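NADP-dependent glyceraldehyde-3-phosphate dehydrogenase (Bacillus halodurans, PDB 3PRL) probably catalyses the NADP-dependent, non-phosphorylating oxidation of glyceraldehyde 3-phosphate to 3-phosphoglycerate. Local coordinates at residues I29-P34 against M96-K101; A100-S105 against D330-I335; S160-P165 against S289-T294; S283-Y288 against P390-I395. All blocks are in the same frame, centred on the assembly; numbering follows the deposited sequence.

Contact 1 of 4, residues I29-P34 against M96-K101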
loop_
_atom_site.group_PDB
_atom_site.type_symbol
_atom_site.label_atom_id
_atom_site.label_comp_id
_atom_site.label_asym_id
_atom_site.label_seq_id
_atom_site.Cartn_x
_atom_site.Cartn_y
_atom_site.Cartn_z
ATOM N N ILE D 29 4.999 43.158 21.329
ATOM C CA ILE D 29 6.433 42.925 21.171
ATOM C C ILE D 29 6.834 43.424 19.792
ATOM O O ILE D 29 6.325 42.928 18.773
ATOM C CB ILE D 29 6.811 41.418 21.285
ATOM C CG1 ILE D 29 6.240 40.810 22.566
ATOM C CG2 ILE D 29 8.339 41.223 21.211
ATOM C CD1 ILE D 29 6.242 39.288 22.579
ATOM N N SER D 30 7.746 44.394 19.770
ATOM C CA SER D 30 8.199 45.033 18.537
ATOM C C SER D 30 9.156 44.117 17.802
ATOM O O SER D 30 9.972 43.427 18.429
ATOM C CB SER D 30 8.919 46.351 18.834
ATOM O OG SER D 30 8.112 47.226 19.601
ATOM N N ILE D 31 9.067 44.136 16.477
ATOM C CA ILE D 31 9.920 43.306 15.631
ATOM C C ILE D 31 10.766 44.187 14.733
ATOM O O ILE D 31 10.284 45.198 14.222
ATOM C CB ILE D 31 9.084 42.283 14.806
ATOM C CG1 ILE D 31 8.538 41.182 15.732
ATOM C CG2 ILE D 31 9.911 41.683 13.655
ATOM C CD1 ILE D 31 7.783 40.066 15.007
ATOM N N SER D 32 12.024 43.799 14.543
ATOM C CA SER D 32 12.948 44.605 13.745
ATOM C C SER D 32 13.644 43.814 12.634
ATOM O O SER D 32 13.926 42.609 12.774
ATOM C CB SER D 32 13.980 45.260 14.659
ATOM O OG SER D 32 13.377 46.279 15.434
ATOM N N ALA D 33 13.910 44.494 11.527
ATOM C CA ALA D 33 14.718 43.921 10.461
ATOM C C ALA D 33 16.093 43.640 11.065
ATOM O O ALA D 33 16.680 44.535 11.663
ATOM C CB ALA D 33 14.828 44.909 9.289
ATOM N N PRO D 34 16.590 42.389 10.956
ATOM C CA PRO D 34 17.947 42.123 11.458
ATOM C C PRO D 34 19.054 42.860 10.681
ATOM O O PRO D 34 20.074 43.197 11.265
ATOM C CB PRO D 34 18.114 40.606 11.258
ATOM C CG PRO D 34 16.757 40.080 11.197
ATOM C CD PRO D 34 15.910 41.144 10.562
ATOM N N MET D 96 11.911 38.506 3.602
ATOM C CA MET D 96 13.302 38.983 3.422
ATOM C C MET D 96 13.722 40.001 4.488
ATOM O O MET D 96 14.827 39.906 5.006
ATOM C CB MET D 96 13.661 39.454 1.996
ATOM C CG MET D 96 12.738 40.428 1.351
ATOM S SD MET D 96 13.538 41.719 0.364
ATOM C CE MET D 96 12.348 43.017 0.678
ATOM N N HIS D 97 12.831 40.925 4.843
ATOM C CA HIS D 97 13.141 41.905 5.889
ATOM C C HIS D 97 13.233 41.248 7.273
ATOM O O HIS D 97 14.245 41.400 7.960
ATOM C CB HIS D 97 12.113 43.050 5.930
ATOM C CG HIS D 97 12.265 44.061 4.835
ATOM N ND1 HIS D 97 11.231 44.398 3.988
ATOM C CD2 HIS D 97 13.321 44.819 4.455
ATOM C CE1 HIS D 97 11.641 45.314 3.129
ATOM N NE2 HIS D 97 12.908 45.586 3.389
ATOM N N GLU D 98 12.175 40.519 7.651
ATOM C CA GLU D 98 11.946 40.054 9.036
ATOM C C GLU D 98 13.002 39.074 9.532
ATOM O O GLU D 98 13.422 39.134 10.693
ATOM C CB GLU D 98 10.553 39.403 9.167
ATOM C CG GLU D 98 9.899 39.548 10.547
ATOM C CD GLU D 98 8.675 38.649 10.748
ATOM O OE1 GLU D 98 8.141 38.084 9.759
ATOM O OE2 GLU D 98 8.236 38.489 11.915
ATOM N N VAL D 99 13.386 38.145 8.653
ATOM C CA VAL D 99 14.370 37.130 8.994
ATOM C C VAL D 99 15.660 37.279 8.175
ATOM O O VAL D 99 16.560 36.430 8.240
ATOM C CB VAL D 99 13.751 35.704 8.972
ATOM C CG1 VAL D 99 12.515 35.650 9.879
ATOM C CG2 VAL D 99 13.388 35.263 7.548
ATOM N N ALA D 100 15.757 38.393 7.435
ATOM C CA ALA D 100 16.930 38.729 6.620
ATOM C C ALA D 100 17.306 37.666 5.573
ATOM O O ALA D 100 18.487 37.336 5.381
ATOM C CB ALA D 100 18.124 39.093 7.516
ATOM N N LYS D 101 16.294 37.149 4.882
ATOM C CA LYS D 101 16.488 36.132 3.849
ATOM C C LYS D 101 16.638 36.792 2.471
ATOM O O LYS D 101 15.829 37.637 2.121
ATOM C CB LYS D 101 15.291 35.179 3.857
ATOM C CG LYS D 101 15.280 34.099 2.784
ATOM C CD LYS D 101 14.240 33.032 3.099
ATOM C CE LYS D 101 14.567 32.298 4.417
ATOM N NZ LYS D 101 14.017 30.912 4.454
#
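His97 meets Ala33 and Pro34 through its backbone carbonyl, while its imidazole ring carries Met96 CE on one face, 3.4 Å above the plane and displaced toward the rim. The other flat group, the Glu98 carboxylate, is approached by the end of Ile31, whose CD1 lies 3.5 Å from Glu98 OE2. The contact sets the end of strand 28-32 and the two residues after it, Ala33 and Pro34, against the C-terminal end of helix 88-98. Within this chain the strand is an outermost one of a four-stranded sheet. Val99 is the first residue to leave the helical conformation. Ala100 then has left-handed backbone angles, and weak bonds run from Lys101 N to Met96 O and from Ala100 N to His97 O, a pattern that fits a Schellman motif. The helix end offers its last carbonyls to the proline. Pro34 CD sits 3.1 Å from His97 O and 3.2 Å from Glu98 O. Ala33 adds a CA-H...O contact to His97 O, 3.6 Å from CA. No hydrogen bond joins the two segments. The polar end of Glu98 is held elsewhere, by Ser194 OG on OE1 and by Leu193 N on OE2. These partners lie at the start of helix 192-204, whose positive end would probably favour the carboxylate. In Ile31, CG2 is anti to the backbone N (chi1 of CG1 -72°), which carries this methyl to the Glu98 chain, 3.8 Å from CG. Ile31 also lies near Thr189, an NADP-binding residue. Within the turn, the Ala100 methyl CB lies 4.0 Å from Pro34 CB.

Contact 2 of 4, residues A100-S105 against D330-I335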
loop_
_atom_site.group_PDB
_atom_site.type_symbol
_atom_site.label_atom_id
_atom_site.label_comp_id
_atom_site.label_asym_id
_atom_site.label_seq_id
_atom_site.Cartn_x
_atom_site.Cartn_y
_atom_site.Cartn_z
ATOM N N ALA D 100 15.757 38.393 7.435
ATOM C CA ALA D 100 16.930 38.729 6.620
ATOM C C ALA D 100 17.306 37.666 5.573
ATOM O O ALA D 100 18.487 37.336 5.381
ATOM C CB ALA D 100 18.124 39.093 7.516
ATOM N N LYS D 101 16.294 37.149 4.882
ATOM C CA LYS D 101 16.488 36.132 3.849
ATOM C C LYS D 101 16.638 36.792 2.471
ATOM O O LYS D 101 15.829 37.637 2.121
ATOM C CB LYS D 101 15.291 35.179 3.857
ATOM C CG LYS D 101 15.280 34.099 2.784
ATOM C CD LYS D 101 14.240 33.032 3.099
ATOM C CE LYS D 101 14.567 32.298 4.417
ATOM N NZ LYS D 101 14.017 30.912 4.454
ATOM N N PRO D 102 17.651 36.391 1.679
ATOM C CA PRO D 102 17.814 36.938 0.322
ATOM C C PRO D 102 16.477 37.027 -0.454
ATOM O O PRO D 102 15.695 36.081 -0.436
ATOM C CB PRO D 102 18.761 35.943 -0.356
ATOM C CG PRO D 102 19.455 35.223 0.753
ATOM C CD PRO D 102 18.579 35.276 1.960
ATOM N N LYS D 103 16.239 38.159 -1.121
ATOM C CA LYS D 103 14.935 38.523 -1.719
ATOM C C LYS D 103 14.218 37.443 -2.530
ATOM O O LYS D 103 13.055 37.126 -2.264
ATOM C CB LYS D 103 15.095 39.774 -2.594
ATOM C CG LYS D 103 13.833 40.200 -3.350
ATOM C CD LYS D 103 14.176 41.225 -4.420
ATOM C CE LYS D 103 13.706 42.619 -4.043
ATOM N NZ LYS D 103 12.267 42.787 -4.412
ATOM N N LYS D 104 14.903 36.902 -3.537
ATOM C CA LYS D 104 14.278 35.937 -4.435
ATOM C C LYS D 104 14.030 34.608 -3.713
ATOM O O LYS D 104 13.048 33.912 -3.998
ATOM C CB LYS D 104 15.118 35.749 -5.700
ATOM C CG LYS D 104 15.155 36.996 -6.599
ATOM C CD LYS D 104 15.861 36.722 -7.920
ATOM C CE LYS D 104 14.891 36.188 -8.960
ATOM N NZ LYS D 104 14.088 37.298 -9.539
ATOM N N SER D 105 14.894 34.296 -2.746
ATOM C CA SER D 105 14.736 33.085 -1.939
ATOM C C SER D 105 13.550 33.163 -0.975
ATOM O O SER D 105 12.947 32.140 -0.669
ATOM C CB SER D 105 16.027 32.750 -1.181
ATOM O OG SER D 105 15.870 31.527 -0.462
ATOM N N ASP D 330 24.218 36.419 -1.530
ATOM C CA ASP D 330 24.306 35.005 -1.143
ATOM C C ASP D 330 24.431 34.888 0.377
ATOM O O ASP D 330 23.776 34.046 1.013
ATOM C CB ASP D 330 25.505 34.329 -1.820
ATOM C CG ASP D 330 25.418 34.347 -3.337
ATOM O OD1 ASP D 330 24.450 33.786 -3.891
ATOM O OD2 ASP D 330 26.337 34.906 -3.976
ATOM N N ILE D 331 25.268 35.763 0.936
ATOM C CA ILE D 331 25.513 35.844 2.358
ATOM C C ILE D 331 24.928 37.128 2.933
ATOM O O ILE D 331 25.449 38.219 2.715
ATOM C CB ILE D 331 27.024 35.763 2.654
ATOM C CG1 ILE D 331 27.707 34.671 1.804
ATOM C CG2 ILE D 331 27.273 35.597 4.154
ATOM C CD1 ILE D 331 27.286 33.197 2.122
ATOM N N THR D 332 23.823 36.999 3.652
ATOM C CA THR D 332 23.229 38.144 4.335
ATOM C C THR D 332 23.489 38.055 5.841
ATOM O O THR D 332 24.070 37.059 6.309
ATOM C CB THR D 332 21.717 38.301 4.020
ATOM O OG1 THR D 332 21.035 37.050 4.176
ATOM C CG2 THR D 332 21.525 38.810 2.596
ATOM N N PRO D 333 23.058 39.083 6.605
ATOM C CA PRO D 333 23.298 39.101 8.044
ATOM C C PRO D 333 22.610 37.946 8.770
ATOM O O PRO D 333 21.527 37.502 8.366
ATOM C CB PRO D 333 22.695 40.444 8.485
ATOM C CG PRO D 333 22.607 41.265 7.237
ATOM C CD PRO D 333 22.312 40.279 6.169
ATOM N N VAL D 334 23.256 37.447 9.820
ATOM C CA VAL D 334 22.672 36.397 10.638
ATOM C C VAL D 334 21.613 37.001 11.554
ATOM O O VAL D 334 21.600 38.203 11.797
ATOM C CB VAL D 334 23.724 35.565 11.422
ATOM C CG1 VAL D 334 24.566 34.727 10.459
ATOM C CG2 VAL D 334 24.601 36.457 12.290
ATOM N N ILE D 335 20.732 36.144 12.048
ATOM C CA ILE D 335 19.494 36.557 12.712
ATOM C C ILE D 335 19.639 37.624 13.814
ATOM O O ILE D 335 18.844 38.554 13.867
ATOM C CB ILE D 335 18.715 35.310 13.222
ATOM C CG1 ILE D 335 17.222 35.621 13.455
ATOM C CG2 ILE D 335 19.403 34.717 14.444
ATOM C CD1 ILE D 335 16.491 36.132 12.222
#
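Ala100 O lies 2.8 Å from Thr332 OG1, probably as a hydrogen bond from the hydroxyl, although its proton could also turn to another acceptor. The hydroxyl lies nearly in line with the carbonyl, with a C=O...OG1 angle of about 162°. The contact joins the turn between helices 88-98 and 103-124 to the loop that precedes helix 337-352. In the aldehyde dehydrogenase fold these parts belong to the coenzyme-binding and catalytic domains, so the contact helps form the seam between them. Thr332 holds OG1 between its backbone N and carbonyl carbon (chi1 48°), and this rotation turns the oxygen to the Ala100 carbonyl. The same oxygen faces the flank of a proline ring. Pro102 CD is 3.8 Å from Thr332 OG1, and the ring crosses the threonine side chain at a slant. Pro102 itself stands at the N-cap position of helix 103-124, just before its first turn. Its CG also comes within 4.5 Å of Asp330 O. The Asp330 side chain leaves its backbone away from 100-105, and OD2 is bound to Thr321 N. The backbone O of Thr332 itself accepts a bond from Ser289 OG, which ties this loop to the 289-294 loop. The Ala100 methyl packs on the backbone of Pro333, whose carbonyl oxygen is buried here and has no polar partner in the model. Ala100 CB lies 3.9 Å from Pro333 O.

Contact 3 of 4, residues S160-P165 against S289-T294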
loop_
_atom_site.group_PDB
_atom_site.type_symbol
_atom_site.label_atom_id
_atom_site.label_comp_id
_atom_site.label_asym_id
_atom_site.label_seq_id
_atom_site.Cartn_x
_atom_site.Cartn_y
_atom_site.Cartn_z
ATOM N N SER D 160 6.809 26.813 14.910
ATOM C CA SER D 160 7.721 26.980 13.788
ATOM C C SER D 160 8.902 27.934 14.089
ATOM O O SER D 160 8.805 28.760 15.000
ATOM C CB SER D 160 6.940 27.405 12.537
ATOM O OG SER D 160 6.359 28.686 12.695
ATOM N N PRO D 161 10.010 27.815 13.316
ATOM C CA PRO D 161 11.249 28.572 13.536
ATOM C C PRO D 161 11.322 29.879 12.726
ATOM O O PRO D 161 10.386 30.189 11.997
ATOM C CB PRO D 161 12.311 27.598 13.037
ATOM C CG PRO D 161 11.637 26.906 11.879
ATOM C CD PRO D 161 10.121 26.987 12.096
ATOM N N PHE D 162 12.420 30.635 12.871
ATOM C CA PHE D 162 12.663 31.862 12.096
ATOM C C PHE D 162 13.228 31.525 10.710
ATOM O O PHE D 162 13.043 32.276 9.752
ATOM C CB PHE D 162 13.613 32.816 12.853
ATOM C CG PHE D 162 15.075 32.461 12.726
ATOM C CD1 PHE D 162 15.806 32.846 11.596
ATOM C CD2 PHE D 162 15.720 31.742 13.739
ATOM C CE1 PHE D 162 17.165 32.507 11.457
ATOM C CE2 PHE D 162 17.075 31.402 13.617
ATOM C CZ PHE D 162 17.800 31.793 12.458
ATOM N N ASN D 163 13.984 30.426 10.688
ATOM C CA ASN D 163 14.458 29.645 9.549
ATOM C C ASN D 163 13.591 29.835 8.303
ATOM O O ASN D 163 14.008 30.403 7.288
ATOM C CB ASN D 163 14.319 28.154 9.990
ATOM C CG ASN D 163 15.575 27.316 9.798
ATOM O OD1 ASN D 163 15.533 26.089 9.997
ATOM N ND2 ASN D 163 16.692 27.939 9.472
ATOM N N TYR D 164 12.376 29.311 8.403
ATOM C CA TYR D 164 11.420 29.245 7.311
ATOM C C TYR D 164 10.064 29.516 7.952
ATOM O O TYR D 164 9.385 28.603 8.372
ATOM C CB TYR D 164 11.432 27.852 6.667
ATOM C CG TYR D 164 12.722 27.456 5.971
ATOM C CD1 TYR D 164 12.843 27.549 4.585
ATOM C CD2 TYR D 164 13.812 26.956 6.693
ATOM C CE1 TYR D 164 14.031 27.186 3.936
ATOM C CE2 TYR D 164 15.007 26.577 6.057
ATOM C CZ TYR D 164 15.103 26.700 4.669
ATOM O OH TYR D 164 16.269 26.339 4.017
ATOM N N PRO D 165 9.681 30.790 8.051
ATOM C CA PRO D 165 8.517 31.159 8.852
ATOM C C PRO D 165 7.166 31.076 8.102
ATOM O O PRO D 165 6.119 31.341 8.690
ATOM C CB PRO D 165 8.844 32.589 9.256
ATOM C CG PRO D 165 9.619 33.121 8.094
ATOM C CD PRO D 165 10.378 31.975 7.504
ATOM N N SER D 289 23.153 31.810 4.509
ATOM C CA SER D 289 24.287 32.037 5.427
ATOM C C SER D 289 24.508 30.957 6.488
ATOM O O SER D 289 25.036 31.248 7.565
ATOM C CB SER D 289 24.189 33.421 6.102
ATOM O OG SER D 289 24.384 34.478 5.171
ATOM N N GLY D 290 24.114 29.717 6.198
ATOM C CA GLY D 290 24.319 28.604 7.143
ATOM C C GLY D 290 23.272 28.474 8.245
ATOM O O GLY D 290 23.467 27.713 9.207
ATOM N N GLN D 291 22.168 29.209 8.120
ATOM C CA GLN D 291 21.086 29.149 9.113
ATOM C C GLN D 291 20.038 28.131 8.717
ATOM O O GLN D 291 18.864 28.449 8.541
ATOM C CB GLN D 291 20.464 30.520 9.335
ATOM C CG GLN D 291 21.461 31.506 9.916
ATOM C CD GLN D 291 20.967 32.917 9.874
ATOM O OE1 GLN D 291 20.901 33.583 10.899
ATOM N NE2 GLN D 291 20.609 33.390 8.689
ATOM N N ARG D 292 20.494 26.889 8.577
ATOM C CA ARG D 292 19.657 25.792 8.139
ATOM C C ARG D 292 19.991 24.582 8.977
ATOM O O ARG D 292 21.175 24.319 9.278
ATOM C CB ARG D 292 19.903 25.504 6.657
ATOM C CG ARG D 292 19.366 26.589 5.734
ATOM C CD ARG D 292 19.837 26.432 4.289
ATOM N NE ARG D 292 19.116 25.394 3.564
ATOM C CZ ARG D 292 19.710 24.408 2.890
ATOM N NH1 ARG D 292 21.041 24.334 2.841
ATOM N NH2 ARG D 292 18.979 23.501 2.260
ATOM N N CYS D 293 18.958 23.853 9.372
ATOM C CA CYS D 293 19.187 22.636 10.118
ATOM C C CYS D 293 19.778 21.614 9.168
ATOM O O CYS D 293 20.748 20.960 9.507
ATOM C CB CYS D 293 17.909 22.143 10.791
ATOM S SG CYS D 293 17.398 23.263 12.087
ATOM N N THR D 294 19.190 21.521 7.973
ATOM C CA THR D 294 19.700 20.684 6.908
ATOM C C THR D 294 20.641 21.512 6.016
ATOM O O THR D 294 20.206 22.425 5.306
ATOM C CB THR D 294 18.556 20.093 6.088
ATOM O OG1 THR D 294 17.446 19.788 6.955
ATOM C CG2 THR D 294 19.012 18.830 5.392
#
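The contact belongs to the active-site region of the aldehyde dehydrogenase fold, where the loop after strand 144-159 faces the loop bearing Cys293. Phe162, an NADP-binding residue, meets the amide of Gln291. Its CZ lies 3.9 Å from Gln291 OE1, with ring and amide planes 63° apart. That oxygen is taken by Ile335 N, which holds the amide in place. Gln291 is the centre of an inverse gamma turn, closed by a weak bond from Arg292 N to Gly290 O. Its own carbonyl oxygen lies near the Asn163 amide. The 2.4 Å between Asn163 ND2 and Gln291 O is very short and remains doubtful. Asn163 OD1 lies 4.0 Å from Cys293 SG. The clear bond runs from Arg292 NE to Tyr164 OH at 3.0 Å, with an N-H...O angle of 153°. The hydroxyl sits at the edge of the guanidinium group, almost in its plane. The Arg292 chain is bent at chi3 (77°), and this kink swings NE to the tyrosine. Thr294 O lies 3.1 Å above the centre of the same guanidinium plane. The Tyr164 ring also makes a cation-pi contact with Lys101. In relatives, the cysteine at this position is the nucleophile and the asparagine helps form the oxyanion hole. Cys293 and Asn163 probably act likewise here, close to the predicted active-site Glu259, and the pairing of these two loops is typical of an aldehyde dehydrogenase catalytic centre.

Contact 4 of 4, residues S283-Y288 against P390-I395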
loop_
_atom_site.group_PDB
_atom_site.type_symbol
_atom_site.label_atom_id
_atom_site.label_comp_id
_atom_site.label_asym_id
_atom_site.label_seq_id
_atom_site.Cartn_x
_atom_site.Cartn_y
_atom_site.Cartn_z
ATOM N N SER D 283 27.051 25.540 -2.261
ATOM C CA SER D 283 25.607 25.804 -2.376
ATOM C C SER D 283 24.809 25.436 -1.109
ATOM O O SER D 283 23.956 26.203 -0.655
ATOM C CB SER D 283 25.021 25.078 -3.589
ATOM O OG SER D 283 23.601 25.133 -3.589
ATOM N N GLY D 284 25.112 24.271 -0.542
ATOM C CA GLY D 284 24.394 23.757 0.619
ATOM C C GLY D 284 24.849 24.310 1.962
ATOM O O GLY D 284 24.026 24.560 2.833
ATOM N N ALA D 285 26.158 24.506 2.139
ATOM C CA ALA D 285 26.684 24.965 3.433
ATOM C C ALA D 285 26.322 26.413 3.687
ATOM O O ALA D 285 26.054 26.799 4.824
ATOM C CB ALA D 285 28.216 24.775 3.523
ATOM N N PHE D 286 26.279 27.193 2.606
ATOM C CA PHE D 286 26.252 28.645 2.688
ATOM C C PHE D 286 24.941 29.256 2.293
ATOM O O PHE D 286 24.783 30.479 2.383
ATOM C CB PHE D 286 27.358 29.231 1.821
ATOM C CG PHE D 286 28.680 29.178 2.461
ATOM C CD1 PHE D 286 28.953 29.962 3.566
ATOM C CD2 PHE D 286 29.656 28.307 1.992
ATOM C CE1 PHE D 286 30.176 29.899 4.182
ATOM C CE2 PHE D 286 30.907 28.247 2.605
ATOM C CZ PHE D 286 31.165 29.049 3.696
ATOM N N SER D 287 24.034 28.407 1.811
ATOM C CA SER D 287 22.651 28.776 1.557
ATOM C C SER D 287 22.072 29.392 2.815
ATOM O O SER D 287 22.219 28.836 3.901
ATOM C CB SER D 287 21.847 27.539 1.153
ATOM O OG SER D 287 20.450 27.765 1.253
ATOM N N TYR D 288 21.413 30.539 2.658
ATOM C CA TYR D 288 20.884 31.332 3.776
ATOM C C TYR D 288 21.907 31.543 4.912
ATOM O O TYR D 288 21.573 31.499 6.103
ATOM C CB TYR D 288 19.525 30.787 4.251
ATOM C CG TYR D 288 18.800 31.622 5.295
ATOM C CD1 TYR D 288 18.656 33.003 5.158
ATOM C CD2 TYR D 288 18.222 31.009 6.408
ATOM C CE1 TYR D 288 17.964 33.760 6.129
ATOM C CE2 TYR D 288 17.542 31.744 7.366
ATOM C CZ TYR D 288 17.410 33.118 7.226
ATOM O OH TYR D 288 16.744 33.833 8.211
ATOM N N PRO D 390 27.693 31.371 8.608
ATOM C CA PRO D 390 28.402 31.155 7.348
ATOM C C PRO D 390 29.855 30.764 7.587
ATOM O O PRO D 390 30.773 31.547 7.308
ATOM C CB PRO D 390 28.312 32.514 6.664
ATOM C CG PRO D 390 28.297 33.489 7.776
ATOM C CD PRO D 390 27.657 32.802 8.966
ATOM N N VAL D 391 30.038 29.554 8.104
ATOM C CA VAL D 391 31.344 29.017 8.435
ATOM C C VAL D 391 31.350 27.550 8.033
ATOM O O VAL D 391 30.347 26.851 8.200
ATOM C CB VAL D 391 31.692 29.213 9.941
ATOM C CG1 VAL D 391 30.896 28.250 10.852
ATOM C CG2 VAL D 391 33.184 29.053 10.175
ATOM N N LEU D 392 32.462 27.090 7.471
ATOM C CA LEU D 392 32.534 25.722 6.969
ATOM C C LEU D 392 33.920 25.155 7.228
ATOM O O LEU D 392 34.908 25.671 6.694
ATOM C CB LEU D 392 32.205 25.677 5.467
ATOM C CG LEU D 392 32.254 24.323 4.746
ATOM C CD1 LEU D 392 31.264 23.342 5.354
ATOM C CD2 LEU D 392 32.007 24.499 3.244
ATOM N N PRO D 393 34.004 24.119 8.069
ATOM C CA PRO D 393 35.300 23.487 8.313
ATOM C C PRO D 393 35.607 22.390 7.307
ATOM O O PRO D 393 34.706 21.720 6.819
ATOM C CB PRO D 393 35.142 22.894 9.712
ATOM C CG PRO D 393 33.669 22.635 9.849
ATOM C CD PRO D 393 32.973 23.671 9.024
ATOM N N ILE D 394 36.888 22.230 6.994
ATOM C CA ILE D 394 37.338 21.091 6.214
ATOM C C ILE D 394 38.170 20.190 7.134
ATOM O O ILE D 394 39.040 20.668 7.878
ATOM C CB ILE D 394 38.132 21.513 4.934
ATOM C CG1 ILE D 394 37.504 22.745 4.241
ATOM C CG2 ILE D 394 38.299 20.333 3.975
ATOM C CD1 ILE D 394 36.076 22.575 3.732
ATOM N N ILE D 395 37.867 18.896 7.111
ATOM C CA ILE D 395 38.571 17.946 7.950
ATOM C C ILE D 395 39.288 16.953 7.048
ATOM O O ILE D 395 38.665 16.203 6.301
ATOM C CB ILE D 395 37.635 17.268 8.993
ATOM C CG1 ILE D 395 37.093 18.314 9.979
ATOM C CG2 ILE D 395 38.369 16.164 9.746
ATOM C CD1 ILE D 395 35.913 17.851 10.821
#
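The Phe286 ring lies against Pro390 and Leu392, at the point where the end of helix 274-286 packs on the start of strand 391-397. Both belong to the alpha/beta catalytic domain of the aldehyde dehydrogenase fold, the strand in its mixed sheet and the helix packed against it. The helix itself connects the parallel, neighbouring strands 264-268 and 296-302 as a beta-alpha-beta unit. Two bumps on the helix fit the strand. The large one is the phenylalanine ring, which reaches the backbone at the start of the strand, at Pro390 and Val391. Its CE1 lies 3.5 Å from Pro390 C, and Pro390 O sits at the ring edge, in plane. Phe286 crosses the proline at about a right angle, with CE1 4.1 Å from Pro390 CB. Further round the ring, CZ touches Leu392 CB at 3.9 Å. The small bump is the methyl of Ala285. Leu392 receives it in its fork. CG is anti to the backbone N (chi1 179°), and with chi2 at 60° both methyls lie against Ala285 CB, CD1 and CD2 each at 3.8 Å. Val391, between Pro390 and Leu392, points its side chain away from the helix. No hydrogen bond joins the segments. The side-chain contacts are apolar, and all the touching residues are buried. Ile331, Pro370 and Val317 also touch the phenylalanine side chain. One leucine branch serves both bumps, as Leu392 CD2 lies 4.0 Å from Phe286 CE2.

The contacts form a rough row. The centres of contacts 1 and 2 and of contacts 2 and 3 are about 11 Å apart, those of 3 and 4 about 14 Å, and those of 1 and 4 about 23 Å. Contacts 1 and 2 share Ala100 and Lys101, in the turn joining helices 88-98 and 103-124. Along the chain, contact 3 is nested inside the loop closed by contact 2, while contact 4 crosses both. Tyr288 links the row, its OH probably bonding Val99 O. Together the contacts run from the four-stranded sheet that holds strand 28-32 to the sheet that holds strand 391-397, with the presumed active-site loops of contact 3 among them.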